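Long-range contacts in putative glycosylhydrolase (Parabacteroides distasonis, PDB 3S5Q), which is probably a hydrolase acting on sugar substrates, although neither its substrate nor its reaction has been established: residues 29-34 with 51-56; 71-76 with 100-105; 78-83 with 138-143. All coordinates share one frame; numbering follows the deposited sequence. Where two conformers were deposited one is given.

Contact 1. Residues 29-34 with 51-56; sequences SNADYD and QSIWTK
K56 lays its long side chain along the backbone of S29 and N30, and with D32 and W54 it accounts for much of the surface buried where 29-34 meets 51-56. From CG onward the lysine is extended. Its CD packs against N30 C at 3.7 Å, and the ammonium NZ reaches S29 O in a hydrogen bond of 3.0 Å, with a C=O...N angle of 157°. The backbone N of K56 makes a weak bond to N30 O, and a water that donates to N30 O and accepts from K56 N bridges the same two atoms.

D32 and W54 form an antiparallel hydrogen-bonded pair. D32 N donates to W54 O at 2.7 Å and W54 N returns a bond to D32 O at 2.9 Å. Their side chains leave on the same face of the sheet, where D32 CB is 4.1 Å from W54 CB. On the other face, I53 directs CG1 anti to its backbone N (chi1 -178°), which brings that atom to 3.7 Å from Y33 CB and 3.9 Å from A31 CB. A second water carries the pairing further, linking D34 N to S52 O.

Strand 31-32 is an edge strand of the five-stranded antiparallel sheet, and strand 53-55 joins it to strand 192-195 through backbone bonds of I53 with L195 and T55 with I193. W38 of strand 38-41 packs on Y33 and I53, whereas W54 rests on V79 and C82 of strand 75-82 and meets W88 edge-to-face.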
ATOM      1  N   SER A  29     -14.170  -3.865  14.014  1.00 31.26           N
ATOM      2  CA  SER A  29     -13.911  -4.406  15.349  1.00 32.39           C
ATOM      3  C   SER A  29     -12.578  -5.165  15.429  1.00 31.42           C
ATOM      4  O   SER A  29     -12.049  -5.327  16.518  1.00 31.46           O
ATOM      5  CB  SER A  29     -15.061  -5.308  15.831  1.00 33.48           C
ATOM      6  OG  SER A  29     -15.263  -6.428  14.992  1.00 35.10           O
ATOM      7  N   ASN A  30     -12.045  -5.599  14.280  1.00 29.15           N
ATOM      8  CA  ASN A  30     -10.773  -6.303  14.226  1.00 29.08           C
ATOM      9  C   ASN A  30      -9.645  -5.367  13.761  1.00 28.08           C
ATOM     10  O   ASN A  30      -8.610  -5.823  13.257  1.00 26.48           O
ATOM     11  CB  ASN A  30     -10.883  -7.530  13.304  1.00 28.61           C
ATOM     12  CG  ASN A  30     -11.081  -7.148  11.828  1.00 29.83           C
ATOM     13  OD1 ASN A  30     -11.653  -6.093  11.512  1.00 29.61           O
ATOM     14  ND2 ASN A  30     -10.596  -7.998  10.925  1.00 28.77           N
ATOM     15  N   ALA A  31      -9.865  -4.059  13.906  1.00 28.22           N
ATOM     16  CA  ALA A  31      -8.854  -3.050  13.545  1.00 27.78           C
ATOM     17  C   ALA A  31      -8.497  -2.181  14.739  1.00 29.14           C
ATOM     18  O   ALA A  31      -9.339  -1.956  15.609  1.00 30.69           O
ATOM     19  CB  ALA A  31      -9.348  -2.158  12.393  1.00 26.15           C
ATOM     20  N   ASP A  32      -7.252  -1.705  14.742  1.00 29.62           N
ATOM     21  CA  ASP A  32      -6.787  -0.697  15.676  0.50 30.68           C
ATOM     22  C   ASP A  32      -6.744   0.664  14.977  1.00 30.60           C
ATOM     23  O   ASP A  32      -5.948   0.879  14.047  1.00 28.93           O
ATOM     24  CB  ASP A  32      -5.394  -1.054  16.195  0.50 31.40           C
ATOM     25  CG  ASP A  32      -4.876  -0.051  17.184  0.50 32.51           C
ATOM     26  OD1 ASP A  32      -4.434   1.048  16.776  0.50 36.21           O
ATOM     27  OD2 ASP A  32      -4.908  -0.362  18.389  0.50 38.40           O
ATOM     28  N   TYR A  33      -7.584   1.577  15.426  1.00 30.47           N
ATOM     29  CA  TYR A  33      -7.652   2.899  14.824  1.00 31.21           C
ATOM     30  C   TYR A  33      -8.227   3.909  15.820  1.00 32.79           C
ATOM     31  O   TYR A  33      -8.748   3.528  16.877  1.00 33.14           O
ATOM     32  CB  TYR A  33      -8.529   2.851  13.563  1.00 30.63           C
ATOM     33  CG  TYR A  33      -9.954   2.484  13.852  1.00 31.39           C
ATOM     34  CD1 TYR A  33     -10.304   1.188  14.191  1.00 31.09           C
ATOM     35  CD2 TYR A  33     -10.965   3.428  13.775  1.00 31.52           C
ATOM     36  CE1 TYR A  33     -11.606   0.847  14.443  1.00 30.93           C
ATOM     37  CE2 TYR A  33     -12.271   3.089  14.031  1.00 33.97           C
ATOM     38  CZ  TYR A  33     -12.582   1.808  14.369  1.00 33.94           C
ATOM     39  OH  TYR A  33     -13.886   1.479  14.628  1.00 36.73           O
ATOM     40  N   ASP A  34      -8.091   5.193  15.483  1.00 33.32           N
ATOM     41  CA  ASP A  34      -8.823   6.260  16.154  1.00 35.06           C
ATOM     42  C   ASP A  34     -10.122   6.488  15.411  1.00 34.68           C
ATOM     43  O   ASP A  34     -10.120   6.913  14.263  1.00 32.72           O
ATOM     44  CB  ASP A  34      -8.008   7.552  16.134  1.00 36.37           C
ATOM     45  CG  ASP A  34      -8.540   8.614  17.106  1.00 40.57           C
ATOM     46  OD1 ASP A  34      -9.783   8.880  17.177  1.00 44.19           O
ATOM     47  OD2 ASP A  34      -7.676   9.197  17.801  1.00 45.52           O
ATOM     48  N   GLN A  51      -3.187   9.575  10.790  1.00 31.40           N
ATOM     49  CA  GLN A  51      -3.004   8.442  11.705  1.00 29.87           C
ATOM     50  C   GLN A  51      -3.441   7.182  10.967  1.00 27.19           C
ATOM     51  O   GLN A  51      -4.374   7.241  10.155  1.00 26.32           O
ATOM     52  CB  GLN A  51      -3.826   8.614  12.987  1.00 31.23           C
ATOM     53  CG  GLN A  51      -3.621   9.920  13.758  1.00 35.92           C
ATOM     54  CD  GLN A  51      -2.221  10.048  14.365  1.00 41.00           C
ATOM     55  OE1 GLN A  51      -1.583   9.056  14.752  1.00 41.97           O
ATOM     56  NE2 GLN A  51      -1.747  11.287  14.473  1.00 45.82           N
ATOM     57  N   SER A  52      -2.772   6.054  11.235  1.00 24.64           N
ATOM     58  CA  SER A  52      -2.998   4.850  10.440  0.50 23.92           C
ATOM     59  C   SER A  52      -4.058   3.937  11.056  1.00 23.64           C
ATOM     60  O   SER A  52      -4.453   4.108  12.225  1.00 23.79           O
ATOM     61  CB  SER A  52      -1.691   4.079  10.240  0.50 23.57           C
ATOM     62  OG  SER A  52      -1.215   3.622  11.482  0.50 24.81           O
ATOM     63  N   ILE A  53      -4.536   2.999  10.243  1.00 22.30           N
ATOM     64  CA  ILE A  53      -5.439   1.929  10.694  1.00 22.37           C
ATOM     65  C   ILE A  53      -4.700   0.604  10.549  1.00 22.64           C
ATOM     66  O   ILE A  53      -4.045   0.359   9.529  1.00 22.03           O
ATOM     67  CB  ILE A  53      -6.838   1.918   9.975  1.00 22.25           C
ATOM     68  CG1 ILE A  53      -7.742   0.818  10.533  1.00 23.04           C
ATOM     69  CG2 ILE A  53      -6.756   1.731   8.492  1.00 20.07           C
ATOM     70  CD1 ILE A  53      -9.198   1.044  10.197  1.00 25.71           C
ATOM     71  N   TRP A  54      -4.790  -0.244  11.583  1.00 23.44           N
ATOM     72  CA  TRP A  54      -3.995  -1.463  11.663  1.00 22.85           C
ATOM     73  C   TRP A  54      -4.842  -2.696  11.926  1.00 23.57           C
ATOM     74  O   TRP A  54      -5.865  -2.639  12.612  1.00 23.47           O
ATOM     75  CB  TRP A  54      -3.003  -1.387  12.823  1.00 23.46           C
ATOM     76  CG  TRP A  54      -2.064  -0.267  12.766  1.00 23.09           C
ATOM     77  CD1 TRP A  54      -2.146   0.894  13.461  1.00 25.19           C
ATOM     78  CD2 TRP A  54      -0.858  -0.195  11.991  1.00 24.07           C
ATOM     79  NE1 TRP A  54      -1.057   1.698  13.171  1.00 25.03           N
ATOM     80  CE2 TRP A  54      -0.239   1.040  12.296  1.00 22.59           C
ATOM     81  CE3 TRP A  54      -0.209  -1.080  11.104  1.00 22.61           C
ATOM     82  CZ2 TRP A  54       0.959   1.440  11.712  1.00 22.69           C
ATOM     83  CZ3 TRP A  54       0.997  -0.683  10.531  1.00 23.60           C
ATOM     84  CH2 TRP A  54       1.559   0.575  10.828  1.00 22.82           C
ATOM     85  N   THR A  55      -4.381  -3.813  11.390  1.00 22.92           N
ATOM     86  CA  THR A  55      -4.930  -5.100  11.732  1.00 23.01           C
ATOM     87  C   THR A  55      -4.548  -5.375  13.194  1.00 24.73           C
ATOM     88  O   THR A  55      -3.568  -4.811  13.722  1.00 24.31           O
ATOM     89  CB  THR A  55      -4.366  -6.208  10.810  1.00 22.55           C
ATOM     90  OG1 THR A  55      -2.926  -6.271  10.932  1.00 21.89           O
ATOM     91  CG2 THR A  55      -4.796  -5.987   9.334  1.00 20.78           C
ATOM     92  N   LYS A  56      -5.344  -6.218  13.838  1.00 25.41           N
ATOM     93  CA  LYS A  56      -5.050  -6.704  15.174  1.00 27.77           C
ATOM     94  C   LYS A  56      -4.244  -7.991  15.186  1.00 27.82           C
ATOM     95  O   LYS A  56      -3.754  -8.399  16.246  1.00 29.81           O
ATOM     96  CB  LYS A  56      -6.363  -6.922  15.928  1.00 28.53           C
ATOM     97  CG  LYS A  56      -6.953  -5.643  16.465  1.00 30.37           C
ATOM     98  CD  LYS A  56      -8.275  -5.890  17.136  1.00 32.86           C
ATOM     99  CE  LYS A  56      -8.633  -4.756  18.080  1.00 35.21           C
ATOM    100  NZ  LYS A  56      -9.981  -4.983  18.644  1.00 38.07           N
TER
HETATM  101  O   HOH W   1      -7.205  -7.936  12.252  1.00 25.27           O
HETATM  102  O   HOH W   2      -6.176   5.827  13.520  1.00 26.99           O

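Contact 2. Residues 71-76 with 100-105; sequences DVNTNS and DHHPEW
The imidazole of H102 is sandwiched, with the side-chain amide of N73 over one face and P103 CD over the opposite one. Amide and ring lie only 9° apart, a near-parallel stack in which N73 ND2 sits 3.7 Å from H102 CE1, displaced toward the rim. N73 CB adds a CH-pi contact, 3.9 Å from the centroid of the H102 ring. V72 CG2 arrives at the edge, in the ring plane, 3.4 Å from H102 CD2, and E104 CA occupies another part of that edge. The ring's rotation is further set by E104 N, which donates to H102 ND1 at 3.3 Å from a position tilted out of the imidazole plane.

The N73 amide projects between three side chains of 100-105, carried there by a chi1 of -151° that sets CG anti to the backbone N. Its OD1 comes to 3.4 Å from W105 NE1, the amide standing 86° to the indole, and its ND2 lies 3.4 Å from E104 OE1. N75 reaches the six-membered ring of the same indole, its ND2 3.5 Å from W105 CZ2. N73 itself sits in the type II turn D71-T74, closed by a bond from T74 N to D71 O, and its own backbone N is held by D99.

The turn before strand 75-82 meets the loop after strand 93-98 by a stack and by close approaches between amides, rings, a carboxylate and a valine methyl. The E104 carboxylate, near ND2 of N73, may polarise the N73 amide.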
ATOM      1  N   ASP A  71      -7.309  11.932  -4.598  1.00 29.15           N
ATOM      2  CA  ASP A  71      -7.656  13.300  -5.054  1.00 31.28           C
ATOM      3  C   ASP A  71      -6.342  13.981  -5.414  1.00 31.26           C
ATOM      4  O   ASP A  71      -5.257  13.387  -5.286  1.00 29.76           O
ATOM      5  CB  ASP A  71      -8.391  14.087  -3.962  1.00 33.24           C
ATOM      6  CG  ASP A  71      -9.180  15.300  -4.512  1.00 36.82           C
ATOM      7  OD1 ASP A  71      -9.017  15.710  -5.709  1.00 38.71           O
ATOM      8  OD2 ASP A  71      -9.948  15.870  -3.718  1.00 41.59           O
ATOM      9  N   VAL A  72      -6.419  15.212  -5.894  1.00 32.59           N
ATOM     10  CA  VAL A  72      -5.215  15.968  -6.207  1.00 33.37           C
ATOM     11  C   VAL A  72      -4.190  15.915  -5.056  1.00 32.47           C
ATOM     12  O   VAL A  72      -4.465  16.315  -3.917  1.00 32.86           O
ATOM     13  CB  VAL A  72      -5.568  17.427  -6.620  1.00 35.52           C
ATOM     14  CG1 VAL A  72      -6.223  18.219  -5.448  1.00 37.88           C
ATOM     15  CG2 VAL A  72      -4.346  18.128  -7.173  1.00 35.47           C
ATOM     16  N   ASN A  73      -3.011  15.393  -5.371  1.00 31.67           N
ATOM     17  CA  ASN A  73      -1.880  15.311  -4.446  1.00 31.68           C
ATOM     18  C   ASN A  73      -2.104  14.442  -3.192  1.00 31.05           C
ATOM     19  O   ASN A  73      -1.468  14.654  -2.166  1.00 31.48           O
ATOM     20  CB  ASN A  73      -1.417  16.722  -4.040  1.00 32.49           C
ATOM     21  CG  ASN A  73       0.065  16.780  -3.702  1.00 32.86           C
ATOM     22  OD1 ASN A  73       0.771  15.772  -3.780  1.00 34.02           O
ATOM     23  ND2 ASN A  73       0.547  17.968  -3.316  1.00 33.15           N
ATOM     24  N   THR A  74      -3.001  13.460  -3.252  1.00 31.32           N
ATOM     25  CA  THR A  74      -3.051  12.452  -2.176  1.00 30.77           C
ATOM     26  C   THR A  74      -1.694  11.852  -1.897  1.00 29.28           C
ATOM     27  O   THR A  74      -0.902  11.629  -2.805  1.00 29.63           O
ATOM     28  CB  THR A  74      -3.965  11.278  -2.520  1.00 31.08           C
ATOM     29  OG1 THR A  74      -5.301  11.761  -2.646  1.00 32.36           O
ATOM     30  CG2 THR A  74      -3.879  10.173  -1.433  1.00 31.15           C
ATOM     31  N   ASN A  75      -1.448  11.601  -0.618  1.00 27.97           N
ATOM     32  CA  ASN A  75      -0.231  10.967  -0.123  1.00 27.20           C
ATOM     33  C   ASN A  75      -0.652  10.049   1.055  1.00 25.93           C
ATOM     34  O   ASN A  75      -1.232  10.524   2.048  1.00 26.98           O
ATOM     35  CB  ASN A  75       0.724  12.080   0.335  1.00 27.87           C
ATOM     36  CG  ASN A  75       2.124  11.586   0.642  1.00 27.53           C
ATOM     37  OD1 ASN A  75       2.315  10.496   1.152  1.00 31.26           O
ATOM     38  ND2 ASN A  75       3.113  12.407   0.349  1.00 33.28           N
ATOM     39  N   SER A  76      -0.381   8.750   0.927  1.00 24.70           N
ATOM     40  CA  SER A  76      -0.835   7.710   1.861  1.00 23.00           C
ATOM     41  C   SER A  76       0.039   6.471   1.555  1.00 22.36           C
ATOM     42  O   SER A  76       1.156   6.604   1.025  1.00 21.37           O
ATOM     43  CB  SER A  76      -2.338   7.460   1.642  1.00 24.30           C
ATOM     44  OG  SER A  76      -2.903   6.463   2.503  1.00 22.55           O
ATOM     45  N   ASP A 100       0.637  10.561  -8.387  1.00 25.08           N
ATOM     46  CA  ASP A 100       1.809  10.874  -9.210  1.00 25.56           C
ATOM     47  C   ASP A 100       1.534  11.951 -10.278  1.00 25.90           C
ATOM     48  O   ASP A 100       2.472  12.577 -10.769  1.00 25.25           O
ATOM     49  CB  ASP A 100       2.362   9.609  -9.894  1.00 25.38           C
ATOM     50  CG  ASP A 100       3.013   8.613  -8.904  1.00 25.83           C
ATOM     51  OD1 ASP A 100       3.039   8.854  -7.678  1.00 26.68           O
ATOM     52  OD2 ASP A 100       3.557   7.586  -9.376  1.00 25.53           O
ATOM     53  N   HIS A 101       0.273  12.185 -10.631  1.00 26.14           N
ATOM     54  CA  HIS A 101      -0.047  13.196 -11.655  1.00 28.87           C
ATOM     55  C   HIS A 101       0.145  14.654 -11.213  1.00 29.80           C
ATOM     56  O   HIS A 101       0.201  15.554 -12.053  1.00 31.87           O
ATOM     57  CB  HIS A 101      -1.468  13.007 -12.212  1.00 28.33           C
ATOM     58  CG  HIS A 101      -1.674  11.669 -12.874  1.00 30.81           C
ATOM     59  ND1 HIS A 101      -1.559  11.477 -14.241  1.00 29.68           N
ATOM     60  CD2 HIS A 101      -1.944  10.450 -12.341  1.00 27.21           C
ATOM     61  CE1 HIS A 101      -1.798  10.203 -14.520  1.00 31.35           C
ATOM     62  NE2 HIS A 101      -2.016   9.556 -13.385  1.00 28.18           N
ATOM     63  N   HIS A 102       0.201  14.887  -9.910  1.00 30.79           N
ATOM     64  CA  HIS A 102       0.437  16.234  -9.392  1.00 31.81           C
ATOM     65  C   HIS A 102       1.920  16.528  -9.671  1.00 33.04           C
ATOM     66  O   HIS A 102       2.769  15.679  -9.436  1.00 30.65           O
ATOM     67  CB  HIS A 102       0.094  16.344  -7.893  1.00 31.08           C
ATOM     68  CG  HIS A 102       0.047  17.761  -7.378  1.00 33.02           C
ATOM     69  ND1 HIS A 102       1.172  18.447  -6.978  1.00 31.17           N
ATOM     70  CD2 HIS A 102      -0.993  18.612  -7.201  1.00 34.02           C
ATOM     71  CE1 HIS A 102       0.824  19.664  -6.578  1.00 36.78           C
ATOM     72  NE2 HIS A 102      -0.487  19.782  -6.691  1.00 34.55           N
ATOM     73  N   PRO A 103       2.216  17.721 -10.206  1.00 35.63           N
ATOM     74  CA  PRO A 103       3.557  18.049 -10.697  1.00 37.64           C
ATOM     75  C   PRO A 103       4.601  18.080  -9.591  1.00 38.33           C
ATOM     76  O   PRO A 103       5.789  17.953  -9.862  1.00 39.33           O
ATOM     77  CB  PRO A 103       3.366  19.468 -11.290  1.00 38.78           C
ATOM     78  CG  PRO A 103       2.263  20.016 -10.512  1.00 38.76           C
ATOM     79  CD  PRO A 103       1.309  18.878 -10.378  1.00 37.32           C
ATOM     80  N   GLU A 104       4.130  18.287  -8.369  1.00 39.46           N
ATOM     81  CA  GLU A 104       4.914  18.222  -7.167  1.00 40.31           C
ATOM     82  C   GLU A 104       5.752  16.960  -7.128  1.00 39.53           C
ATOM     83  O   GLU A 104       6.928  17.022  -6.740  1.00 39.10           O
ATOM     84  CB  GLU A 104       3.951  18.235  -5.974  1.00 41.31           C
ATOM     85  CG  GLU A 104       4.557  18.137  -4.580  1.00 44.19           C
ATOM     86  CD  GLU A 104       3.808  18.989  -3.523  1.00 49.31           C
ATOM     87  OE1 GLU A 104       3.209  20.055  -3.877  1.00 54.91           O
ATOM     88  OE2 GLU A 104       3.847  18.594  -2.337  1.00 51.97           O
ATOM     89  N   TRP A 105       5.150  15.816  -7.506  1.00 38.52           N
ATOM     90  CA  TRP A 105       5.850  14.516  -7.463  1.00 36.70           C
ATOM     91  C   TRP A 105       7.085  14.408  -8.375  1.00 36.54           C
ATOM     92  O   TRP A 105       7.907  13.535  -8.166  1.00 36.35           O
ATOM     93  CB  TRP A 105       4.878  13.347  -7.694  1.00 36.31           C
ATOM     94  CG  TRP A 105       4.092  13.072  -6.473  1.00 35.18           C
ATOM     95  CD1 TRP A 105       2.789  13.402  -6.239  1.00 34.74           C
ATOM     96  CD2 TRP A 105       4.577  12.469  -5.266  1.00 37.04           C
ATOM     97  NE1 TRP A 105       2.423  13.029  -4.961  1.00 33.41           N
ATOM     98  CE2 TRP A 105       3.503  12.453  -4.344  1.00 35.67           C
ATOM     99  CE3 TRP A 105       5.820  11.935  -4.874  1.00 37.73           C
ATOM    100  CZ2 TRP A 105       3.630  11.919  -3.065  1.00 37.14           C
ATOM    101  CZ3 TRP A 105       5.939  11.411  -3.590  1.00 37.42           C
ATOM    102  CH2 TRP A 105       4.846  11.399  -2.712  1.00 36.69           C
TER

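Contact 3. Residues 78-83 with 138-143; sequences VVIYCT and MIITAK
V78 and I140 reach toward each other tip to tip, V78 CG1 standing 3.7 Å from I140 CD1. The valine puts CG1 anti to its backbone N (chi1 -180°), and its other methyl, CG2, comes to 4.3 Å from SE of M138, a selenomethionine. Farther along, I80 CD1 touches A142 CB at 4.1 Å and, more loosely, I140 CG2. That same CD1 lies over the centre of the Y81 ring, so the isoleucine fills the space between the tyrosine and strand 138-143. Y81 closes this end of the contact: its hydroxyl OH is 3.3 Å from A142 CB, while the polar end is fixed by a hydrogen bond to G144 O.

Further side chains surround both rows. V78 also packs on L64 and I97, M138 on I95 and L151, A142 on F62, and Y81 on I93 and I147. Backbone bonds of V78 with I95 and I80 with I93 seat the first strand in its own sheet, before the chain turns a corner at Y81.

No hydrogen bond joins the two segments. The strands 78-80 and 138-143 run nearly parallel (10°), and the 10.3 Å between their axes marks face-to-face packing of two antiparallel sheets. They meet through mainly apolar side chains, with Y81 at one end, in the buried interior of a beta sandwich such as the concanavalin A-like lectin/glucanase fold.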
ATOM      1  N   VAL A  78       0.312   1.685   1.981  1.00 20.39           N
ATOM      2  CA  VAL A  78      -0.024   0.437   2.618  1.00 19.40           C
ATOM      3  C   VAL A  78       1.255  -0.021   3.311  1.00 20.46           C
ATOM      4  O   VAL A  78       2.331   0.009   2.729  1.00 19.29           O
ATOM      5  CB  VAL A  78      -0.488  -0.630   1.607  1.00 19.71           C
ATOM      6  CG1 VAL A  78      -0.846  -1.962   2.349  1.00 18.29           C
ATOM      7  CG2 VAL A  78      -1.667  -0.107   0.778  1.00 20.02           C
ATOM      8  N   VAL A  79       1.117  -0.412   4.570  1.00 20.26           N
ATOM      9  CA  VAL A  79       2.228  -0.804   5.388  1.00 19.78           C
ATOM     10  C   VAL A  79       2.144  -2.317   5.675  1.00 20.06           C
ATOM     11  O   VAL A  79       1.122  -2.828   6.137  1.00 20.20           O
ATOM     12  CB  VAL A  79       2.210   0.026   6.700  1.00 21.42           C
ATOM     13  CG1 VAL A  79       3.365  -0.410   7.659  1.00 21.30           C
ATOM     14  CG2 VAL A  79       2.251   1.571   6.403  1.00 21.30           C
ATOM     15  N   ILE A  80       3.216  -3.043   5.387  1.00 18.84           N
ATOM     16  CA  ILE A  80       3.241  -4.471   5.670  1.00 18.48           C
ATOM     17  C   ILE A  80       4.432  -4.790   6.577  1.00 18.58           C
ATOM     18  O   ILE A  80       5.314  -3.948   6.784  1.00 18.78           O
ATOM     19  CB  ILE A  80       3.266  -5.311   4.382  1.00 19.42           C
ATOM     20  CG1 ILE A  80       4.581  -5.078   3.592  1.00 18.14           C
ATOM     21  CG2 ILE A  80       1.989  -5.019   3.551  1.00 18.01           C
ATOM     22  CD1 ILE A  80       4.873  -6.012   2.403  1.00 17.35           C
ATOM     23  N   TYR A  81       4.390  -5.977   7.154  1.00 18.75           N
ATOM     24  CA  TYR A  81       5.455  -6.487   7.988  1.00 19.42           C
ATOM     25  C   TYR A  81       5.758  -5.540   9.168  1.00 19.98           C
ATOM     26  O   TYR A  81       6.913  -5.353   9.545  1.00 20.70           O
ATOM     27  CB  TYR A  81       6.682  -6.706   7.138  1.00 18.30           C
ATOM     28  CG  TYR A  81       6.554  -7.707   5.991  1.00 18.90           C
ATOM     29  CD1 TYR A  81       5.476  -8.597   5.882  1.00 20.40           C
ATOM     30  CD2 TYR A  81       7.624  -7.873   5.096  1.00 21.80           C
ATOM     31  CE1 TYR A  81       5.423  -9.559   4.858  1.00 22.62           C
ATOM     32  CE2 TYR A  81       7.584  -8.819   4.097  1.00 19.58           C
ATOM     33  CZ  TYR A  81       6.492  -9.661   3.980  1.00 22.55           C
ATOM     34  OH  TYR A  81       6.493 -10.599   2.979  1.00 21.51           O
ATOM     35  N   CYS A  82       4.717  -4.929   9.736  1.00 20.41           N
ATOM     36  CA  CYS A  82       4.920  -3.989  10.854  1.00 20.28           C
ATOM     37  C   CYS A  82       5.061  -4.727  12.171  1.00 20.87           C
ATOM     38  O   CYS A  82       4.148  -5.413  12.619  1.00 21.22           O
ATOM     39  CB  CYS A  82       3.773  -2.991  10.968  1.00 20.15           C
ATOM     40  SG  CYS A  82       4.073  -1.763  12.261  1.00 22.21           S
ATOM     41  N   THR A  83       6.203  -4.576  12.813  1.00 21.82           N
ATOM     42  CA  THR A  83       6.437  -5.269  14.081  1.00 23.44           C
ATOM     43  C   THR A  83       6.167  -4.377  15.299  1.00 24.28           C
ATOM     44  O   THR A  83       6.228  -4.852  16.441  1.00 26.06           O
ATOM     45  CB  THR A  83       7.891  -5.774  14.100  1.00 23.58           C
ATOM     46  OG1 THR A  83       8.748  -4.653  13.895  1.00 25.66           O
ATOM     47  CG2 THR A  83       8.078  -6.790  12.982  1.00 22.81           C
HETATM   48  N   MSE A 138      -4.730  -2.300  -6.555  1.00 19.75           N
HETATM   49  CA  MSE A 138      -3.342  -2.632  -6.207  1.00 19.80           C
HETATM   50  C   MSE A 138      -3.325  -3.979  -5.532  1.00 19.37           C
HETATM   51  O   MSE A 138      -4.166  -4.248  -4.684  1.00 21.77           O
HETATM   52  CB  MSE A 138      -2.741  -1.557  -5.279  1.00 19.99           C
HETATM   53  CG  MSE A 138      -1.432  -1.927  -4.553  1.00 22.37           C
HETATM   54 SE   MSE A 138      -0.845  -0.425  -3.397  0.75 23.19          SE
HETATM   55  CE  MSE A 138       0.051   0.339  -4.821  1.00 14.65           C
ATOM     56  N   ILE A 139      -2.411  -4.836  -5.956  1.00 18.24           N
ATOM     57  CA  ILE A 139      -2.315  -6.190  -5.410  1.00 18.39           C
ATOM     58  C   ILE A 139      -0.868  -6.368  -4.947  1.00 18.19           C
ATOM     59  O   ILE A 139       0.075  -6.212  -5.735  1.00 19.55           O
ATOM     60  CB  ILE A 139      -2.700  -7.282  -6.425  1.00 17.90           C
ATOM     61  CG1 ILE A 139      -4.050  -6.926  -7.097  1.00 17.09           C
ATOM     62  CG2 ILE A 139      -2.784  -8.683  -5.724  1.00 18.05           C
ATOM     63  CD1 ILE A 139      -4.412  -7.846  -8.239  1.00 17.53           C
ATOM     64  N   ILE A 140      -0.710  -6.592  -3.657  1.00 18.65           N
ATOM     65  CA  ILE A 140       0.617  -6.758  -3.026  1.00 18.07           C
ATOM     66  C   ILE A 140       0.766  -8.236  -2.682  1.00 17.87           C
ATOM     67  O   ILE A 140      -0.004  -8.761  -1.889  1.00 18.47           O
ATOM     68  CB  ILE A 140       0.775  -5.912  -1.752  1.00 16.95           C
ATOM     69  CG1 ILE A 140       0.566  -4.408  -2.053  1.00 16.47           C
ATOM     70  CG2 ILE A 140       2.162  -6.250  -1.032  1.00 17.96           C
ATOM     71  CD1 ILE A 140       0.185  -3.556  -0.868  1.00 15.49           C
ATOM     72  N   THR A 141       1.752  -8.886  -3.283  1.00 18.30           N
ATOM     73  CA  THR A 141       2.078 -10.282  -2.937  1.00 18.60           C
ATOM     74  C   THR A 141       3.302 -10.186  -2.063  1.00 18.96           C
ATOM     75  O   THR A 141       4.319  -9.628  -2.489  1.00 18.02           O
ATOM     76  CB  THR A 141       2.337 -11.198  -4.156  1.00 19.02           C
ATOM     77  OG1 THR A 141       1.197 -11.162  -5.035  1.00 19.80           O
ATOM     78  CG2 THR A 141       2.593 -12.673  -3.695  1.00 18.67           C
ATOM     79  N   ALA A 142       3.167 -10.717  -0.846  1.00 19.13           N
ATOM     80  CA  ALA A 142       4.194 -10.650   0.213  1.00 19.04           C
ATOM     81  C   ALA A 142       4.536 -12.057   0.641  1.00 19.31           C
ATOM     82  O   ALA A 142       3.910 -12.647   1.547  1.00 18.87           O
ATOM     83  CB  ALA A 142       3.694  -9.828   1.424  1.00 19.89           C
ATOM     84  N   LYS A 143       5.537 -12.624  -0.004  1.00 19.64           N
ATOM     85  CA  LYS A 143       5.858 -14.033   0.233  0.50 20.72           C
ATOM     86  C   LYS A 143       7.267 -14.094   0.788  1.00 20.95           C
ATOM     87  O   LYS A 143       8.241 -14.099   0.044  1.00 21.85           O
ATOM     88  CB  LYS A 143       5.706 -14.833  -1.065  0.50 20.59           C
ATOM     89  CG  LYS A 143       5.468 -16.307  -0.855  0.50 21.78           C
ATOM     90  CD  LYS A 143       5.619 -17.063  -2.146  0.50 21.27           C
ATOM     91  CE  LYS A 143       4.462 -17.985  -2.361  0.50 23.78           C
ATOM     92  NZ  LYS A 143       4.293 -18.310  -3.809  0.50 24.71           N
TER

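The three contacts differ chiefly in depth. Contact 3 is buried, its centre about 7 Å from the chain centre, and joins the two sheets mainly by apolar packing. Contacts 1 and 2 are partly buried, each centred about 15 Å out. Contact 1 pairs strands within the five-stranded sheet through backbone hydrogen bonds, a lysine-to-carbonyl bond and waters, whereas contact 2 brings a turn and a loop together through stacked and steeply inclined flat groups, with one valine methyl. Strand 75-82 serves both contacts 2 and 3, whose segments alternate along the chain. Contacts 1 and 3 touch directly, W54 CZ3 lying 3.6 Å from C82 CB, while contacts 1 and 2 remain apart.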